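Local coordinates for protein histidine acid phosphatase (Hafnia alvei, PDB 4ARU) that belongs to branch 2 of the histidine phosphatase superfamily, a family of enzymes built around a mixed central beta sheet flanked by helices, at residues 8-13 / 339-344; 88-93 / 122-127; 133-138 / 267-272; 345-350 / 394-399. All coordinates share one frame; numbering follows the deposited sequence.

How the interactions relate
Interactions 1 and 4 lie side by side toward one side of the main sheet, centres about 9 Å apart, and share its strands: the hairpin strands 335-342 and 348-356 carry 339-344 and 345-350, and Tyr349 is hydrogen-bonded to Asp343. Both are partly buried. Interaction 1 is strand pairing with a salt bridge and stacked guanidinium groups on the more open face, whereas interaction 4 packs a helix start on its strand through apolar side chains and one backbone hydrogen bond. Interaction 2 is the buried one, at the end of strand 85-89, where aspartates, aromatic rings and waters meet. Interaction 3, about 15 Å from it between centres, joins a later part of the same loop to helix 264-282 without any direct hydrogen bond.

Interaction 1: 8-13 / 339-344; sequences FQLERV and ERWVDN. Unlike the reference sequence in segment 8-13: Arg12 (reference Lys).
Strand 9-13 runs antiparallel to strand 339-342, their axes 4.7 Å apart at closest approach, with Gln9-Val342 and Arg12-Arg340 as hydrogen-bonded pairs and Leu10-Trp341 and Val13-Glu339 as non-hydrogen-bonded ones. On the sheet face shared by Leu10 and Trp341, Leu10 CB sits over the six-membered ring of Trp341, 3.8 Å from its centroid, a CH-pi contact. The indole is steadied at its other end: NE1 donates to Glu339 OE1 (2.9 Å), which lies near the ring plane, while Glu339 OE2 forms a salt bridge with Arg67. Phe8 closes the strand end, with CE1 3.4 Å from Asp343 CB. The pairing joins the first strand of the histidine phosphatase sheet to one late in the chain. Midway the register slips by one residue, a classic beta bulge in which Glu11 and Arg12 both face Arg340. Arg340 NE forms a nearly straight salt bridge with Glu11 OE1 (2.8 Å, 171°), on the anti side and tilted out of the carboxylate plane; the second bond, from NH2, is weak. Arg12, with CG held between its backbone N and carbonyl carbon (chi1 53°), runs alongside Arg340, and its guanidinium lies flat on Arg340, with CD of Arg340 over its centre and the guanidinium planes 8° apart. The nearby Glu11 carboxylate probably eases the meeting of like charges, and Arg12 NE and Arg340 NH1 are further engaged by the carbonyls of Ala281 and Leu282.

Interaction 2: 88-93 / 122-127; sequences WADVDQ and QADPLF
Trp88 (chi1 -171°) and Asp124 (chi1 177°) both swing CG to the side away from their backbone N, which carries indole and carboxylate toward each other between strand 85-89 and the loop that follows strand 115-116. Asp124 heads an Asx turn: its OD1 accepts from Leu126 N at 2.9 Å, met from above the carboxylate plane. That bond helps fix the rotation of the carboxylate and leaves OD2 to take the indole N-H, Trp88 NE1 to Asp124 OD2 at 2.9 Å, through its syn lone pair and close to the ring plane, the two flat groups standing nearly perpendicular. The buried contact closes the C-terminal end of a strand of the histidine phosphatase sheet. Asp90 CB lies over one face of the Phe127 ring, 3.6 Å from the centroid; the two side chains run antiparallel, with the carboxylate stacked on the ring at 20°. Trp88 CD1 meets Phe127 CE2 rim to rim at 3.5 Å and also touches Leu126 CD2. Asp90 OD2 bonds to His306, whereas OD1 accepts from Val91 N. One water donates to both Ala89 O and Asp124 OD2, and a second links Asp90 OD1 (2.7 Å) to Asp124 N (2.9 Å).

Interaction 3: 133-138 / 267-272; sequences GICSMD and AKHNGT
Met137 lies across His269, and its side chain touches the imidazole with CG and then leaves it on the His269 CB side. Here the irregular segment leading into helix 139-150 packs on helix 264-282 of the histidine phosphatase fold. From CB the chain places CG anti to the carbonyl carbon (chi1 -67°), over one face of the ring and 3.5 Å from His269 CG, a CH-pi contact displaced toward the rim. SD follows on past the ring, 4.0 Å from His269 CB, and the bend at chi3 then sends CE toward Asn270, 4.4 Å from its ND2. Cys135 adds a second touch, with SG 3.7 Å from His269 O and oblique to the imidazole; its disulfide to Cys410 ties the loop covalently to the C-terminal region. The ring's rotation is steadied by ND1, which is hydrogen-bonded to Tyr265 O one turn earlier in the same helix, while Asn270 ND2 is likewise held by Ile266 O. At the far edge of the imidazole, close to its plane, two waters bridge to the loop carbonyl. One lies 2.7 Å from His269 NE2 and donates weakly to Ser136 O; the other donates to Ser136 O at 2.8 Å and reaches His269 NE2 only weakly.

Interaction 4: 345-350 / 394-399; sequences AGKPYV and PLSTFS
The Phe398 ring takes Val350 CG2 over one face, 4.2 Å from the ring centroid and offset toward the rim, the two side chains roughly perpendicular. The other aromatic group, Tyr349, meets Pro394 obliquely, its CD2 3.9 Å from Pro394 N, and its hydroxyl is hydrogen-bonded to Asp343. Val350 CG2 also touches Leu395 CD1 at 3.6 Å. Leu395, its CG turned to the far side from the amide nitrogen (chi1 176°), spreads its two methyl branches: CD1 goes to Val350, while CD2 approaches the ring of Pro348, whose CB is 4.0 Å from Leu395 CB. Pro394 forms an antiparallel non-hydrogen-bonded bridge with Tyr349 and then occupies the N-cap position of helix 395-405, so a short strand pairing passes straight into a helix start. Leu395 N, the first helical amide, donates to Pro348 O at 3.0 Å in an almost straight bond (176°), although it comes from above the carbonyl plane. A water donates to the same Pro348 O at 2.8 Å, accepts from Ser396 N, and accepts weakly from Lys347 NZ. Lys347 runs alongside Pro394, NZ 3.9 Å from its CB. With a proline at the N-cap and an apolar cluster of Val350, Leu395 and Phe398, the strand carbonyl and its water supply acceptors for two early helix amides, and the ammonium stays on the solvent side, beside the water.

Interaction 1: 8-13 / 339-344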
# COMPACT_ATOMS: atom_id res chain seq x y z
N PHE A 8 9.58 -4.49 -28.11
CA PHE A 8 9.77 -4.20 -26.69
C PHE A 8 10.08 -5.49 -25.94
O PHE A 8 9.48 -6.55 -26.19
CB PHE A 8 8.53 -3.52 -26.09
CG PHE A 8 8.52 -2.00 -26.20
CD1 PHE A 8 8.77 -1.37 -27.40
CD2 PHE A 8 8.22 -1.24 -25.09
CE1 PHE A 8 8.75 0.04 -27.49
CE2 PHE A 8 8.19 0.16 -25.18
CZ PHE A 8 8.44 0.77 -26.36
N GLN A 9 10.96 -5.36 -24.97
CA GLN A 9 11.37 -6.50 -24.10
C GLN A 9 11.28 -6.12 -22.66
O GLN A 9 11.77 -5.10 -22.27
CB GLN A 9 12.83 -6.84 -24.41
CG GLN A 9 13.14 -7.21 -25.84
CD GLN A 9 12.54 -8.55 -26.28
OE1 GLN A 9 12.15 -9.37 -25.46
NE2 GLN A 9 12.51 -8.77 -27.58
N LEU A 10 10.67 -6.96 -21.83
CA LEU A 10 10.61 -6.73 -20.39
C LEU A 10 11.89 -7.25 -19.73
O LEU A 10 12.15 -8.48 -19.77
CB LEU A 10 9.41 -7.43 -19.78
CG LEU A 10 9.25 -7.26 -18.25
CD1 LEU A 10 9.11 -5.83 -17.80
CD2 LEU A 10 8.06 -8.10 -17.78
N GLU A 11 12.73 -6.36 -19.19
CA GLU A 11 14.04 -6.77 -18.64
C GLU A 11 13.96 -7.12 -17.15
O GLU A 11 14.68 -7.99 -16.69
CB GLU A 11 15.09 -5.69 -18.84
CG GLU A 11 15.45 -5.55 -20.32
CD GLU A 11 16.74 -4.85 -20.57
OE1 GLU A 11 17.24 -4.18 -19.64
OE2 GLU A 11 17.27 -4.98 -21.69
N ARG A 12 13.14 -6.43 -16.38
CA ARG A 12 12.93 -6.76 -14.99
C ARG A 12 11.85 -5.96 -14.37
O ARG A 12 11.37 -4.98 -14.94
CB ARG A 12 14.20 -6.62 -14.21
CG ARG A 12 14.88 -5.31 -14.35
CD ARG A 12 16.20 -5.45 -13.63
NE ARG A 12 17.03 -4.24 -13.67
CZ ARG A 12 17.87 -3.90 -14.63
NH1 ARG A 12 17.98 -4.65 -15.74
NH2 ARG A 12 18.56 -2.78 -14.50
N VAL A 13 11.45 -6.39 -13.18
CA VAL A 13 10.30 -5.83 -12.48
C VAL A 13 10.67 -5.59 -11.02
O VAL A 13 11.46 -6.37 -10.43
CB VAL A 13 9.11 -6.81 -12.55
CG1 VAL A 13 7.90 -6.26 -11.83
CG2 VAL A 13 8.76 -7.09 -13.98
N GLU A 339 8.00 -1.71 -14.14
CA GLU A 339 8.55 -2.58 -15.18
C GLU A 339 9.57 -1.80 -15.95
O GLU A 339 9.28 -0.71 -16.45
CB GLU A 339 7.45 -3.04 -16.13
CG GLU A 339 6.45 -3.92 -15.43
CD GLU A 339 5.33 -4.48 -16.30
OE1 GLU A 339 5.11 -4.01 -17.43
OE2 GLU A 339 4.66 -5.41 -15.80
N ARG A 340 10.73 -2.41 -16.11
CA ARG A 340 11.79 -1.87 -16.97
C ARG A 340 11.70 -2.56 -18.30
O ARG A 340 11.96 -3.75 -18.41
CB ARG A 340 13.21 -2.09 -16.37
CG ARG A 340 14.34 -1.71 -17.30
CD ARG A 340 15.67 -2.30 -16.85
NE ARG A 340 16.70 -2.17 -17.83
CZ ARG A 340 17.55 -1.13 -17.99
NH1 ARG A 340 17.59 -0.12 -17.14
NH2 ARG A 340 18.41 -1.13 -18.98
N TRP A 341 11.32 -1.78 -19.32
CA TRP A 341 11.17 -2.26 -20.69
C TRP A 341 12.27 -1.64 -21.52
O TRP A 341 12.69 -0.51 -21.26
CB TRP A 341 9.84 -1.77 -21.25
CG TRP A 341 8.68 -2.46 -20.70
CD1 TRP A 341 7.93 -2.13 -19.60
CD2 TRP A 341 8.08 -3.65 -21.25
NE1 TRP A 341 6.91 -3.04 -19.44
CE2 TRP A 341 6.99 -3.98 -20.42
CE3 TRP A 341 8.37 -4.46 -22.36
CZ2 TRP A 341 6.21 -5.11 -20.66
CZ3 TRP A 341 7.58 -5.58 -22.59
CH2 TRP A 341 6.51 -5.88 -21.74
N VAL A 342 12.74 -2.35 -22.54
CA VAL A 342 13.65 -1.71 -23.54
C VAL A 342 13.06 -1.96 -24.88
O VAL A 342 12.47 -2.99 -25.12
CB VAL A 342 15.13 -2.17 -23.65
CG1 VAL A 342 15.92 -1.81 -22.41
CG2 VAL A 342 15.27 -3.64 -24.06
N ASP A 343 13.14 -0.96 -25.74
CA ASP A 343 12.70 -1.13 -27.14
C ASP A 343 13.78 -1.78 -27.96
O ASP A 343 14.87 -2.06 -27.47
CB ASP A 343 12.16 0.19 -27.73
CG ASP A 343 13.21 1.26 -27.88
OD1 ASP A 343 14.43 1.01 -27.92
OD2 ASP A 343 12.75 2.44 -28.04
N ASN A 344 13.51 -2.00 -29.25
CA ASN A 344 14.49 -2.65 -30.07
C ASN A 344 15.70 -1.81 -30.45
O ASN A 344 16.61 -2.31 -31.12
CB ASN A 344 13.82 -3.29 -31.28
CG ASN A 344 13.31 -2.27 -32.28
OD1 ASN A 344 13.63 -1.09 -32.22
ND2 ASN A 344 12.53 -2.75 -33.21
O HOH W 1 19.13 -2.44 -20.96

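Interaction 2: 88-93 / 122-127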
# COMPACT_ATOMS: atom_id res chain seq x y z
N TRP A 88 12.39 -8.91 -0.43
CA TRP A 88 12.74 -8.14 0.77
C TRP A 88 11.45 -7.81 1.51
O TRP A 88 10.63 -7.08 0.98
CB TRP A 88 13.53 -6.87 0.48
CG TRP A 88 14.03 -6.24 1.74
CD1 TRP A 88 13.44 -5.22 2.47
CD2 TRP A 88 15.12 -6.69 2.53
NE1 TRP A 88 14.13 -4.99 3.61
CE2 TRP A 88 15.17 -5.85 3.68
CE3 TRP A 88 16.11 -7.66 2.37
CZ2 TRP A 88 16.16 -5.98 4.66
CZ3 TRP A 88 17.10 -7.76 3.32
CH2 TRP A 88 17.09 -6.97 4.48
N ALA A 89 11.26 -8.35 2.70
CA ALA A 89 10.07 -8.08 3.49
C ALA A 89 10.42 -7.25 4.70
O ALA A 89 11.50 -7.39 5.26
CB ALA A 89 9.44 -9.39 3.98
N ASP A 90 9.46 -6.40 5.11
CA ASP A 90 9.60 -5.73 6.39
C ASP A 90 9.55 -6.75 7.51
O ASP A 90 9.20 -7.90 7.33
CB ASP A 90 8.50 -4.67 6.57
CG ASP A 90 8.85 -3.59 7.61
OD1 ASP A 90 9.96 -3.51 8.15
OD2 ASP A 90 7.89 -2.80 7.84
N VAL A 91 9.89 -6.28 8.70
CA VAL A 91 10.13 -7.13 9.85
C VAL A 91 8.90 -7.83 10.42
O VAL A 91 9.07 -8.82 11.15
CB VAL A 91 10.80 -6.35 10.99
CG1 VAL A 91 12.18 -6.02 10.54
CG2 VAL A 91 10.05 -5.10 11.45
N ASP A 92 7.71 -7.30 10.14
CA ASP A 92 6.51 -7.81 10.79
C ASP A 92 6.14 -9.21 10.29
O ASP A 92 6.46 -9.62 9.19
CB ASP A 92 5.34 -6.85 10.53
CG ASP A 92 5.63 -5.47 11.02
OD1 ASP A 92 5.96 -5.35 12.23
OD2 ASP A 92 5.61 -4.55 10.18
N GLN A 93 5.44 -9.94 11.13
CA GLN A 93 4.90 -11.22 10.73
C GLN A 93 4.12 -11.07 9.43
O GLN A 93 4.23 -11.88 8.49
CB GLN A 93 4.04 -11.80 11.87
CG GLN A 93 3.45 -13.19 11.60
CD GLN A 93 2.10 -13.20 10.95
OE1 GLN A 93 1.59 -12.22 10.51
NE2 GLN A 93 1.53 -14.40 10.87
N GLN A 122 13.28 -4.11 15.75
CA GLN A 122 13.60 -2.72 15.49
C GLN A 122 13.08 -2.44 14.09
O GLN A 122 13.00 -3.33 13.25
CB GLN A 122 15.09 -2.47 15.50
CG GLN A 122 15.78 -2.79 16.81
CD GLN A 122 17.21 -2.34 16.77
OE1 GLN A 122 17.89 -2.44 15.74
NE2 GLN A 122 17.69 -1.83 17.89
N ALA A 123 12.75 -1.18 13.82
CA ALA A 123 12.34 -0.74 12.50
C ALA A 123 13.42 -1.03 11.45
O ALA A 123 14.58 -0.95 11.71
CB ALA A 123 12.03 0.75 12.53
N ASP A 124 12.94 -1.35 10.25
CA ASP A 124 13.76 -1.44 9.06
C ASP A 124 13.73 -0.06 8.42
O ASP A 124 12.65 0.35 8.02
CB ASP A 124 13.26 -2.58 8.14
CG ASP A 124 14.02 -2.69 6.84
OD1 ASP A 124 14.81 -1.77 6.52
OD2 ASP A 124 13.84 -3.74 6.17
N PRO A 125 14.89 0.62 8.35
CA PRO A 125 14.87 1.98 7.80
C PRO A 125 14.49 2.09 6.34
O PRO A 125 14.16 3.19 5.85
CB PRO A 125 16.29 2.44 7.99
CG PRO A 125 17.08 1.18 7.80
CD PRO A 125 16.28 0.20 8.62
N LEU A 126 14.45 0.97 5.61
CA LEU A 126 13.94 1.02 4.26
C LEU A 126 12.45 1.31 4.25
O LEU A 126 11.97 2.05 3.37
CB LEU A 126 14.13 -0.31 3.54
CG LEU A 126 13.69 -0.38 2.09
CD1 LEU A 126 14.47 0.56 1.19
CD2 LEU A 126 13.85 -1.79 1.60
N PHE A 127 11.72 0.79 5.23
CA PHE A 127 10.28 0.95 5.31
C PHE A 127 9.87 2.11 6.22
O PHE A 127 8.79 2.71 5.94
CB PHE A 127 9.60 -0.32 5.83
CG PHE A 127 9.74 -1.50 4.87
CD1 PHE A 127 8.88 -1.65 3.81
CD2 PHE A 127 10.75 -2.44 5.04
CE1 PHE A 127 9.03 -2.67 2.92
CE2 PHE A 127 10.90 -3.50 4.16
CZ PHE A 127 10.01 -3.62 3.11
O HOH W 2 13.09 -6.12 7.06
O HOH W 3 10.10 -1.41 9.80

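Interaction 3: 133-138 / 267-272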
# COMPACT_ATOMS: atom_id res chain seq x y z
N GLY A 133 15.19 6.52 12.77
CA GLY A 133 16.09 7.62 13.12
C GLY A 133 17.00 8.13 12.02
O GLY A 133 17.97 8.86 12.31
N ILE A 134 16.67 7.82 10.75
CA ILE A 134 17.49 8.24 9.63
C ILE A 134 17.35 9.75 9.42
O ILE A 134 18.34 10.46 9.18
CB ILE A 134 17.10 7.51 8.33
CG1 ILE A 134 17.25 5.97 8.45
CG2 ILE A 134 17.86 8.03 7.10
CD1 ILE A 134 18.66 5.45 8.71
N CYS A 135 16.12 10.22 9.55
CA CYS A 135 15.83 11.62 9.37
C CYS A 135 14.59 11.99 10.18
O CYS A 135 13.83 11.13 10.62
CB CYS A 135 15.63 11.93 7.90
SG CYS A 135 14.21 11.13 7.12
N SER A 136 14.37 13.28 10.34
CA SER A 136 13.25 13.73 11.15
C SER A 136 12.48 14.81 10.40
O SER A 136 13.06 15.48 9.56
CB SER A 136 13.72 14.30 12.47
OG SER A 136 12.57 14.47 13.29
N MET A 137 11.22 14.97 10.74
CA MET A 137 10.40 16.02 10.14
C MET A 137 10.29 17.18 11.12
O MET A 137 10.50 17.01 12.33
CB MET A 137 9.03 15.47 9.85
CG MET A 137 9.06 14.41 8.74
SD MET A 137 7.42 13.93 8.22
CE MET A 137 6.84 13.01 9.61
N ASP A 138 10.05 18.36 10.56
CA ASP A 138 9.85 19.57 11.36
C ASP A 138 8.34 19.70 11.58
O ASP A 138 7.57 19.71 10.64
CB ASP A 138 10.43 20.78 10.63
CG ASP A 138 10.10 22.08 11.31
OD1 ASP A 138 8.97 22.56 11.15
OD2 ASP A 138 10.99 22.62 12.02
N ALA A 267 5.58 12.28 2.55
CA ALA A 267 5.87 11.16 1.68
C ALA A 267 7.40 11.08 1.40
O ALA A 267 7.93 9.98 1.42
CB ALA A 267 5.15 11.35 0.37
N LYS A 268 8.08 12.19 1.21
CA LYS A 268 9.51 12.10 0.89
C LYS A 268 10.33 11.72 2.10
O LYS A 268 11.40 11.12 1.93
CB LYS A 268 10.04 13.36 0.23
CG LYS A 268 10.17 14.52 1.19
CD LYS A 268 10.41 15.81 0.45
CE LYS A 268 10.80 16.90 1.40
NZ LYS A 268 11.24 18.16 0.72
N HIS A 269 9.88 12.06 3.31
CA HIS A 269 10.64 11.69 4.51
C HIS A 269 10.47 10.21 4.78
O HIS A 269 11.40 9.59 5.32
CB HIS A 269 10.24 12.53 5.73
CG HIS A 269 10.86 13.88 5.75
ND1 HIS A 269 10.35 14.96 5.05
CD2 HIS A 269 11.97 14.33 6.38
CE1 HIS A 269 11.13 16.00 5.22
NE2 HIS A 269 12.10 15.66 6.06
N ASN A 270 9.31 9.63 4.48
CA ASN A 270 9.06 8.22 4.77
C ASN A 270 9.39 7.32 3.60
O ASN A 270 9.61 6.12 3.81
CB ASN A 270 7.61 8.03 5.21
CG ASN A 270 7.32 8.65 6.57
OD1 ASN A 270 7.75 8.13 7.58
ND2 ASN A 270 6.60 9.77 6.59
N GLY A 271 9.45 7.90 2.39
CA GLY A 271 9.55 7.15 1.16
C GLY A 271 10.86 7.19 0.41
O GLY A 271 11.00 6.48 -0.58
N THR A 272 11.77 8.03 0.83
CA THR A 272 13.04 8.21 0.10
C THR A 272 13.80 6.88 -0.05
O THR A 272 14.19 6.54 -1.17
CB THR A 272 13.87 9.38 0.64
OG1 THR A 272 13.26 10.59 0.16
CG2 THR A 272 15.23 9.35 0.15
O HOH W 4 13.79 17.48 6.99
O HOH W 5 15.01 15.43 7.57

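Interaction 4: 345-350 / 394-399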
# COMPACT_ATOMS: atom_id res chain seq x y z
N ALA A 345 15.74 -0.55 -30.04
CA ALA A 345 16.94 0.25 -30.14
C ALA A 345 17.68 0.31 -28.82
O ALA A 345 18.65 1.05 -28.69
CB ALA A 345 16.59 1.67 -30.61
N GLY A 346 17.22 -0.45 -27.86
CA GLY A 346 17.85 -0.55 -26.55
C GLY A 346 17.59 0.62 -25.60
O GLY A 346 18.19 0.70 -24.52
N LYS A 347 16.62 1.47 -25.92
CA LYS A 347 16.23 2.52 -24.98
C LYS A 347 15.39 1.97 -23.83
O LYS A 347 14.37 1.33 -24.06
CB LYS A 347 15.45 3.61 -25.75
CG LYS A 347 14.86 4.72 -24.86
CD LYS A 347 14.31 5.88 -25.68
CE LYS A 347 14.09 7.13 -24.82
NZ LYS A 347 15.18 7.40 -23.86
N PRO A 348 15.74 2.29 -22.55
CA PRO A 348 14.96 1.82 -21.42
C PRO A 348 13.86 2.78 -21.00
O PRO A 348 14.05 4.01 -21.07
CB PRO A 348 16.00 1.62 -20.29
CG PRO A 348 17.14 2.43 -20.70
CD PRO A 348 17.06 2.79 -22.16
N TYR A 349 12.76 2.19 -20.61
CA TYR A 349 11.61 2.89 -20.09
C TYR A 349 11.13 2.21 -18.84
O TYR A 349 11.40 1.02 -18.59
CB TYR A 349 10.44 2.82 -21.08
CG TYR A 349 10.68 3.22 -22.48
CD1 TYR A 349 11.20 2.31 -23.42
CD2 TYR A 349 10.38 4.52 -22.95
CE1 TYR A 349 11.39 2.66 -24.73
CE2 TYR A 349 10.55 4.87 -24.29
CZ TYR A 349 11.09 3.94 -25.17
OH TYR A 349 11.26 4.23 -26.50
N VAL A 350 10.37 2.96 -18.05
CA VAL A 350 9.66 2.43 -16.89
C VAL A 350 8.17 2.58 -17.13
O VAL A 350 7.70 3.67 -17.56
CB VAL A 350 10.03 3.20 -15.58
CG1 VAL A 350 9.25 2.66 -14.37
CG2 VAL A 350 11.53 3.23 -15.33
N PRO A 394 10.48 7.32 -20.25
CA PRO A 394 11.93 7.07 -20.43
C PRO A 394 12.66 6.97 -19.08
O PRO A 394 12.41 7.75 -18.18
CB PRO A 394 12.45 8.30 -21.17
CG PRO A 394 11.28 8.96 -21.75
CD PRO A 394 10.07 8.57 -20.95
N LEU A 395 13.48 5.94 -18.91
CA LEU A 395 14.17 5.75 -17.64
C LEU A 395 14.99 6.99 -17.28
O LEU A 395 15.04 7.39 -16.11
CB LEU A 395 15.09 4.53 -17.69
CG LEU A 395 15.94 4.32 -16.42
CD1 LEU A 395 15.06 4.09 -15.22
CD2 LEU A 395 16.88 3.15 -16.62
N SER A 396 15.61 7.63 -18.27
CA SER A 396 16.44 8.80 -18.03
C SER A 396 15.57 9.91 -17.41
O SER A 396 16.01 10.63 -16.51
CB SER A 396 17.10 9.23 -19.33
OG SER A 396 16.17 9.35 -20.42
N THR A 397 14.33 10.03 -17.84
CA THR A 397 13.43 11.00 -17.22
C THR A 397 12.98 10.54 -15.83
O THR A 397 12.96 11.32 -14.87
CB THR A 397 12.21 11.29 -18.12
OG1 THR A 397 12.67 11.75 -19.37
CG2 THR A 397 11.27 12.30 -17.43
N PHE A 398 12.58 9.28 -15.70
CA PHE A 398 12.15 8.71 -14.42
C PHE A 398 13.24 8.97 -13.37
O PHE A 398 12.92 9.42 -12.24
CB PHE A 398 11.92 7.22 -14.58
CG PHE A 398 11.43 6.55 -13.32
CD1 PHE A 398 10.07 6.55 -13.00
CD2 PHE A 398 12.30 5.87 -12.48
CE1 PHE A 398 9.60 5.96 -11.86
CE2 PHE A 398 11.84 5.30 -11.32
CZ PHE A 398 10.50 5.31 -11.03
N SER A 399 14.49 8.71 -13.71
CA SER A 399 15.62 8.93 -12.80
C SER A 399 15.69 10.35 -12.32
O SER A 399 15.96 10.61 -11.16
CB SER A 399 16.93 8.57 -13.47
OG SER A 399 16.94 7.18 -13.76
O HOH W 6 15.95 6.12 -20.90